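Local coordinates for protein cortical-lytic enzyme (Bacillus cereus, PDB 4S3J) that cleaves partially degraded spore-cortex peptidoglycan during germination as an N-acetylglucosaminidase and probably recognises muramic acid delta-lactam residues, at residues D26-D31 with Q44-N49; V105-Y110 with R419-N424; V349-K354 with H380-E385. All coordinates share one frame; numbering follows the deposited sequence.

Contact 1 (D26-D31 with Q44-N49); sequences DEIVKD and QALIVN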
# COMPACT_ATOMS: atom_id res chain seq x y z
N ASP A 26 -24.29 6.45 13.42
CA ASP A 26 -24.32 6.28 11.98
C ASP A 26 -22.98 6.69 11.36
O ASP A 26 -22.49 6.04 10.45
CB ASP A 26 -25.46 7.10 11.36
CG ASP A 26 -26.82 6.45 11.52
OD1 ASP A 26 -26.90 5.27 11.94
OD2 ASP A 26 -27.83 7.12 11.22
N GLU A 27 -22.39 7.76 11.89
CA GLU A 27 -21.10 8.24 11.38
C GLU A 27 -19.97 7.24 11.62
O GLU A 27 -19.16 6.98 10.74
CB GLU A 27 -20.78 9.57 12.05
CG GLU A 27 -19.66 10.35 11.42
CD GLU A 27 -19.73 11.82 11.80
OE1 GLU A 27 -20.77 12.45 11.52
OE2 GLU A 27 -18.76 12.33 12.39
N ILE A 28 -19.93 6.67 12.82
CA ILE A 28 -18.92 5.66 13.15
C ILE A 28 -19.08 4.42 12.25
O ILE A 28 -18.09 3.87 11.74
CB ILE A 28 -19.01 5.26 14.62
CG1 ILE A 28 -18.67 6.48 15.49
CG2 ILE A 28 -18.07 4.08 14.93
CD1 ILE A 28 -18.79 6.24 16.99
N VAL A 29 -20.32 3.99 12.05
CA VAL A 29 -20.57 2.83 11.20
C VAL A 29 -20.11 3.13 9.76
O VAL A 29 -19.42 2.32 9.16
CB VAL A 29 -22.08 2.45 11.21
CG1 VAL A 29 -22.40 1.47 10.11
CG2 VAL A 29 -22.48 1.87 12.58
N LYS A 30 -20.46 4.30 9.23
CA LYS A 30 -20.13 4.62 7.85
C LYS A 30 -18.63 4.75 7.65
O LYS A 30 -18.08 4.16 6.72
CB LYS A 30 -20.82 5.91 7.40
CG LYS A 30 -20.57 6.24 5.91
CD LYS A 30 -21.01 7.64 5.50
CE LYS A 30 -22.52 7.73 5.27
NZ LYS A 30 -22.93 7.05 4.00
N ASP A 31 -17.97 5.53 8.51
CA ASP A 31 -16.54 5.79 8.36
C ASP A 31 -15.68 4.55 8.48
O ASP A 31 -14.57 4.52 7.95
CB ASP A 31 -16.07 6.80 9.40
CG ASP A 31 -16.65 8.19 9.19
OD1 ASP A 31 -17.17 8.46 8.09
OD2 ASP A 31 -16.54 9.02 10.12
N GLN A 44 -9.71 -3.40 18.20
CA GLN A 44 -10.06 -2.90 16.87
C GLN A 44 -9.77 -1.41 16.81
O GLN A 44 -9.99 -0.67 17.77
CB GLN A 44 -11.56 -3.20 16.59
CG GLN A 44 -12.11 -2.76 15.30
CD GLN A 44 -13.57 -3.13 15.12
OE1 GLN A 44 -14.26 -3.71 15.99
NE2 GLN A 44 -14.05 -2.84 13.95
N ALA A 45 -9.23 -0.95 15.68
CA ALA A 45 -8.95 0.47 15.50
C ALA A 45 -10.00 1.13 14.64
O ALA A 45 -10.20 0.74 13.48
CB ALA A 45 -7.58 0.64 14.83
N LEU A 46 -10.65 2.15 15.19
CA LEU A 46 -11.70 2.88 14.51
C LEU A 46 -11.24 4.30 14.25
O LEU A 46 -10.38 4.83 14.99
CB LEU A 46 -13.00 2.94 15.33
CG LEU A 46 -13.62 1.58 15.68
CD1 LEU A 46 -14.80 1.81 16.61
CD2 LEU A 46 -14.02 0.79 14.46
N ILE A 47 -11.81 4.94 13.24
CA ILE A 47 -11.68 6.38 13.13
C ILE A 47 -12.99 7.01 13.65
O ILE A 47 -14.12 6.52 13.37
CB ILE A 47 -11.30 6.81 11.69
CG1 ILE A 47 -12.26 6.26 10.64
CG2 ILE A 47 -9.88 6.32 11.39
CD1 ILE A 47 -11.98 6.82 9.24
N VAL A 48 -12.82 8.06 14.47
CA VAL A 48 -13.92 8.74 15.16
C VAL A 48 -13.73 10.25 15.13
O VAL A 48 -12.61 10.74 15.25
CB VAL A 48 -14.02 8.30 16.64
CG1 VAL A 48 -15.11 9.08 17.41
CG2 VAL A 48 -14.27 6.80 16.74
N ASN A 49 -14.83 10.98 14.96
CA ASN A 49 -14.84 12.45 15.12
C ASN A 49 -14.82 12.83 16.57
O ASN A 49 -15.80 12.60 17.28
CB ASN A 49 -16.08 13.03 14.45
CG ASN A 49 -16.02 14.53 14.32
OD1 ASN A 49 -15.56 15.21 15.22
ND2 ASN A 49 -16.50 15.05 13.20
O HOH W 1 -16.52 7.91 12.67
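The carboxylate of E27 and the amide of N49 cross at an angle, planes 45° apart, and E27 OE2 lies beside N49 CB (3.5 Å) and N49 ND2 (3.6 Å). The amide oxygen of N49, OD1, accepts from the backbone N of K51. Both groups are partly exposed, in a LysM domain whose second helix of the βααβ fold lies over the closing strand, the axes of segments 26-31 and 45-49 at 133°. Polar residues suit this margin, while branched aliphatic ones fill the inside. I28 CG2 approaches L46 CD1 to 4.3 Å, and helix 14-21 covers the same pair through V14, L17 and A18 on I28 and L17 on L46. At the other end of the helix D31 lies over I47. With CG1 set between the backbone N and the carbonyl carbon (chi1 54°), I47 turns its ethyl arm to the helix end, CD1 reaching 3.7 Å from D31 O and CG1 4.0 Å from D31 CB. No direct hydrogen bond joins helix and strand; a water lies between them, 2.8 Å from D31 OD2 and 2.9 Å from I47 O, well placed to link the two.

Contact 2 (V105-Y110 with R419-N424); sequences VESIAY and RLLVEN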
# COMPACT_ATOMS: atom_id res chain seq x y z
N VAL A 105 0.94 14.03 -1.90
CA VAL A 105 1.38 12.65 -2.08
C VAL A 105 0.88 12.13 -3.43
O VAL A 105 -0.15 12.57 -3.93
CB VAL A 105 0.85 11.75 -0.91
CG1 VAL A 105 -0.64 11.45 -1.04
CG2 VAL A 105 1.63 10.46 -0.82
N GLU A 106 1.62 11.20 -4.02
CA GLU A 106 1.10 10.44 -5.15
C GLU A 106 0.75 9.05 -4.64
O GLU A 106 1.49 8.48 -3.85
CB GLU A 106 2.11 10.38 -6.30
CG GLU A 106 2.37 11.76 -6.89
CD GLU A 106 3.06 11.77 -8.25
OE1 GLU A 106 3.31 10.70 -8.81
OE2 GLU A 106 3.31 12.88 -8.76
N SER A 107 -0.40 8.55 -5.08
CA SER A 107 -0.91 7.25 -4.66
C SER A 107 -1.14 6.38 -5.88
O SER A 107 -1.61 6.86 -6.89
CB SER A 107 -2.21 7.43 -3.87
OG SER A 107 -3.16 8.12 -4.67
N ILE A 108 -0.82 5.09 -5.75
CA ILE A 108 -1.08 4.10 -6.77
C ILE A 108 -1.88 2.97 -6.14
O ILE A 108 -1.67 2.67 -4.97
CB ILE A 108 0.20 3.48 -7.35
CG1 ILE A 108 1.12 4.58 -7.89
CG2 ILE A 108 -0.15 2.43 -8.42
CD1 ILE A 108 2.53 4.08 -8.09
N ALA A 109 -2.81 2.38 -6.88
CA ALA A 109 -3.38 1.09 -6.48
C ALA A 109 -3.40 0.12 -7.64
O ALA A 109 -3.74 0.49 -8.77
CB ALA A 109 -4.77 1.26 -5.92
N TYR A 110 -3.08 -1.14 -7.36
CA TYR A 110 -3.09 -2.21 -8.34
C TYR A 110 -4.40 -2.96 -8.33
O TYR A 110 -4.98 -3.18 -7.27
CB TYR A 110 -1.93 -3.19 -8.06
CG TYR A 110 -0.59 -2.68 -8.54
CD1 TYR A 110 0.13 -1.74 -7.81
CD2 TYR A 110 -0.05 -3.12 -9.75
CE1 TYR A 110 1.36 -1.26 -8.27
CE2 TYR A 110 1.18 -2.64 -10.21
CZ TYR A 110 1.88 -1.70 -9.46
OH TYR A 110 3.09 -1.18 -9.88
N ARG A 419 -9.75 6.90 3.94
CA ARG A 419 -10.09 8.13 4.66
C ARG A 419 -8.84 8.75 5.28
O ARG A 419 -8.67 9.96 5.23
CB ARG A 419 -11.16 7.87 5.72
CG ARG A 419 -11.47 9.12 6.55
CD ARG A 419 -12.09 10.22 5.69
NE ARG A 419 -12.38 11.43 6.46
CZ ARG A 419 -13.51 11.64 7.13
NH1 ARG A 419 -14.46 10.71 7.17
NH2 ARG A 419 -13.68 12.78 7.79
N LEU A 420 -7.98 7.95 5.90
CA LEU A 420 -6.79 8.49 6.51
C LEU A 420 -5.83 9.05 5.47
O LEU A 420 -5.11 10.01 5.73
CB LEU A 420 -6.10 7.44 7.37
CG LEU A 420 -6.82 7.12 8.69
CD1 LEU A 420 -6.17 5.89 9.31
CD2 LEU A 420 -6.80 8.30 9.63
N LEU A 421 -5.80 8.46 4.27
CA LEU A 421 -4.94 8.97 3.22
C LEU A 421 -5.29 10.43 2.92
O LEU A 421 -4.38 11.28 2.82
CB LEU A 421 -5.08 8.11 1.95
CG LEU A 421 -4.14 8.48 0.80
CD1 LEU A 421 -2.67 8.15 1.12
CD2 LEU A 421 -4.59 7.79 -0.46
N VAL A 422 -6.58 10.72 2.74
CA VAL A 422 -7.01 12.09 2.43
C VAL A 422 -6.95 13.03 3.64
O VAL A 422 -6.82 14.25 3.47
CB VAL A 422 -8.45 12.14 1.85
CG1 VAL A 422 -8.53 11.37 0.57
CG2 VAL A 422 -9.47 11.63 2.81
N GLU A 423 -7.02 12.49 4.86
CA GLU A 423 -6.87 13.32 6.04
C GLU A 423 -5.42 13.76 6.20
O GLU A 423 -5.13 14.89 6.61
CB GLU A 423 -7.30 12.56 7.30
CG GLU A 423 -8.80 12.36 7.41
CD GLU A 423 -9.58 13.66 7.64
OE1 GLU A 423 -9.10 14.54 8.40
OE2 GLU A 423 -10.66 13.80 7.05
N ASN A 424 -4.50 12.89 5.81
CA ASN A 424 -3.07 13.13 6.03
C ASN A 424 -2.39 13.96 4.99
O ASN A 424 -1.43 14.65 5.29
CB ASN A 424 -2.33 11.79 6.12
CG ASN A 424 -2.28 11.24 7.52
OD1 ASN A 424 -1.33 11.46 8.26
ND2 ASN A 424 -3.31 10.48 7.90
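L421 points from helix 415-424 toward strand 104-111, and its two methyl groups divide the strand between them: CD2 meets S107 CB at 4.2 Å, and CD1 meets V105 CG1 at 4.4 Å. CG lies anti to the backbone N (chi1 -175°), which extends the fork from the helix so that it straddles two residues on one face of the strand. V105 and S107 are two apart in sequence, and both direct CB toward the helix. This is the packing of a glycosyl hydrolase family 18 TIM barrel, in which the helix near the end of the chain lies against the strand that opens the barrel. F394 of helix 387-400 and Y407 of strand 404-408 also touch L421, so a leucine, long and forked, suits a site enclosed by several elements.

S107 gives L421 its CB and turns its hydroxyl to another partner. OG, placed between the backbone N and the carbonyl carbon, is hydrogen-bonded with F132 O, which lets a small polar residue be buried here.

Part of the helix's polar surface is bonded within the helix. R419 grips E423 side-on with two nitrogens, NE and NH2, both to OE2; the NE bond is 3.0 Å long with an angle of 161° at the hydrogen, and that oxygen lies in the guanidinium plane. N424 folds back so that ND2 donates to L420 O at 2.9 Å, from above the carbonyl plane, while N424 N reaches the same oxygen from its opposite face; N424 OD1 is bonded to K398 and Q391. Across the contact itself no hydrogen bond or salt bridge forms. Helix and strand meet through carbon alone, so the fit probably rests on shape and exclusion of water, while the S107 hydroxyl is satisfied by F132 O.

Contact 3 (V349-K354 with H380-E385); sequences VALARK and HEVWFE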
# COMPACT_ATOMS: atom_id res chain seq x y z
N VAL A 349 -10.72 -8.54 11.23
CA VAL A 349 -11.50 -8.17 12.42
C VAL A 349 -12.66 -9.14 12.58
O VAL A 349 -13.00 -9.55 13.69
CB VAL A 349 -12.02 -6.73 12.33
CG1 VAL A 349 -12.93 -6.40 13.53
CG2 VAL A 349 -10.85 -5.77 12.27
N ALA A 350 -13.26 -9.57 11.47
CA ALA A 350 -14.39 -10.49 11.54
C ALA A 350 -14.00 -11.84 12.14
O ALA A 350 -14.81 -12.49 12.83
CB ALA A 350 -15.01 -10.66 10.16
N LEU A 351 -12.77 -12.30 11.88
CA LEU A 351 -12.27 -13.52 12.50
C LEU A 351 -12.13 -13.38 14.02
O LEU A 351 -12.49 -14.27 14.79
CB LEU A 351 -10.93 -13.92 11.89
CG LEU A 351 -11.02 -14.45 10.46
CD1 LEU A 351 -9.63 -14.45 9.87
CD2 LEU A 351 -11.62 -15.87 10.38
N ALA A 352 -11.58 -12.26 14.47
CA ALA A 352 -11.42 -12.03 15.91
C ALA A 352 -12.79 -11.96 16.56
O ALA A 352 -13.00 -12.48 17.66
CB ALA A 352 -10.61 -10.76 16.17
N ARG A 353 -13.76 -11.33 15.89
CA ARG A 353 -15.13 -11.29 16.40
C ARG A 353 -15.74 -12.70 16.52
O ARG A 353 -16.31 -13.09 17.55
CB ARG A 353 -15.99 -10.41 15.49
CG ARG A 353 -17.44 -10.27 15.92
CD ARG A 353 -18.22 -9.37 14.95
NE ARG A 353 -17.71 -8.00 14.97
CZ ARG A 353 -17.01 -7.38 14.03
NH1 ARG A 353 -16.59 -6.14 14.27
NH2 ARG A 353 -16.75 -7.96 12.88
N LYS A 354 -15.62 -13.47 15.45
CA LYS A 354 -16.24 -14.79 15.40
C LYS A 354 -15.71 -15.72 16.48
O LYS A 354 -16.46 -16.48 17.10
CB LYS A 354 -16.03 -15.42 14.02
CG LYS A 354 -16.56 -16.83 13.87
CD LYS A 354 -16.44 -17.26 12.44
CE LYS A 354 -16.86 -18.72 12.28
NZ LYS A 354 -16.58 -19.23 10.92
N HIS A 380 -4.92 -20.78 15.00
CA HIS A 380 -4.56 -19.86 13.92
C HIS A 380 -3.84 -18.64 14.49
O HIS A 380 -4.10 -18.22 15.63
CB HIS A 380 -5.80 -19.38 13.18
CG HIS A 380 -6.58 -20.44 12.46
ND1 HIS A 380 -6.79 -20.40 11.09
CD2 HIS A 380 -7.26 -21.52 12.91
CE1 HIS A 380 -7.54 -21.42 10.73
NE2 HIS A 380 -7.84 -22.12 11.82
N GLU A 381 -2.98 -18.04 13.67
CA GLU A 381 -2.36 -16.75 13.98
C GLU A 381 -2.58 -15.82 12.79
O GLU A 381 -2.32 -16.21 11.65
CB GLU A 381 -0.87 -16.90 14.27
CG GLU A 381 -0.20 -15.64 14.73
CD GLU A 381 1.13 -15.89 15.37
OE1 GLU A 381 1.24 -16.82 16.20
OE2 GLU A 381 2.07 -15.15 15.06
N VAL A 382 -3.04 -14.61 13.08
CA VAL A 382 -3.34 -13.63 12.07
C VAL A 382 -2.53 -12.37 12.26
O VAL A 382 -2.49 -11.83 13.36
CB VAL A 382 -4.84 -13.26 12.10
CG1 VAL A 382 -5.15 -12.23 11.03
CG2 VAL A 382 -5.72 -14.49 11.95
N TRP A 383 -1.86 -11.91 11.19
CA TRP A 383 -1.21 -10.59 11.15
C TRP A 383 -1.87 -9.81 10.02
O TRP A 383 -2.15 -10.39 8.98
CB TRP A 383 0.30 -10.72 10.92
CG TRP A 383 1.02 -11.26 12.10
CD1 TRP A 383 1.17 -12.58 12.45
CD2 TRP A 383 1.66 -10.50 13.13
NE1 TRP A 383 1.87 -12.68 13.62
CE2 TRP A 383 2.20 -11.43 14.06
CE3 TRP A 383 1.85 -9.13 13.34
CZ2 TRP A 383 2.87 -11.01 15.21
CZ3 TRP A 383 2.55 -8.73 14.47
CH2 TRP A 383 3.05 -9.66 15.38
N PHE A 384 -2.18 -8.53 10.24
CA PHE A 384 -2.91 -7.79 9.23
C PHE A 384 -2.59 -6.29 9.30
O PHE A 384 -1.58 -5.91 9.89
CB PHE A 384 -4.43 -8.11 9.32
CG PHE A 384 -5.13 -7.59 10.54
CD1 PHE A 384 -4.95 -8.18 11.79
CD2 PHE A 384 -6.03 -6.55 10.41
CE1 PHE A 384 -5.63 -7.66 12.92
CE2 PHE A 384 -6.70 -6.02 11.53
CZ PHE A 384 -6.53 -6.61 12.76
N GLU A 385 -3.40 -5.47 8.63
CA GLU A 385 -3.19 -4.03 8.57
C GLU A 385 -4.40 -3.33 9.15
O GLU A 385 -5.54 -3.73 8.87
CB GLU A 385 -2.97 -3.57 7.14
CG GLU A 385 -1.77 -4.19 6.42
CD GLU A 385 -0.44 -3.68 6.96
OE1 GLU A 385 -0.38 -2.51 7.43
OE2 GLU A 385 0.53 -4.45 6.95
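V349 and L351 of the helix meet F384 and V382 of the strand and its continuation in two apolar pairs, which form the closer part of this contact. V349 CG2 comes obliquely to the F384 ring, 4.2 Å from CE2, and L351 CD1 lies 4.4 Å from V382 CG2. F384 directs its CB toward the helix, so the ring reaches V349. The beta-branched valine on the strand and the longer leucine on the helix together span the gap between backbones, 8.9 Å from L351 CA to V382 CA.

Away from these pairs the two segments no longer touch; the helix is partly exposed there, and K354 is exposed. R353 turns to the LysM region, its NE hydrogen-bonded to T39 O. On the far face of the strand, W383 NE1 donates to E381 OE2 at 2.9 Å with an angle of 166°; the acceptor lies at the edge of the indole, near its plane, and offers its anti lone pair. H369 stacks on the same indole.

Helix 345-354 thus lies on one face of antiparallel strands in the family 18 domain. Strand 379-383 pairs with strand 318-330 and strand 367-373, and these carry the packing further: L351 touches D328 and Y372, V382 touches D328 and F370, and F384 rests on P368 and F370.

How the contacts relate
Along the chain contact 1 closes first, within the N-terminal LysM domain; contact 2 then joins the first barrel strand to the helix near the C-terminus, and contact 3 is nested inside the loop it closes. The centre of contact 1 is about 18 Å from that of contact 2, where I47 CD1 packs on R419 CG at 3.6 Å, and about 19 Å from that of contact 3, where Q44 CD meets V349 CG1 at 3.7 Å. Contacts 2 and 3, centres about 24 Å apart, do not touch. Segment 44-49 therefore packs on two helices, Q44 on 345-354 and I47 on 415-424, joining the LysM module, a type that commonly binds peptidoglycan, to the hydrolase.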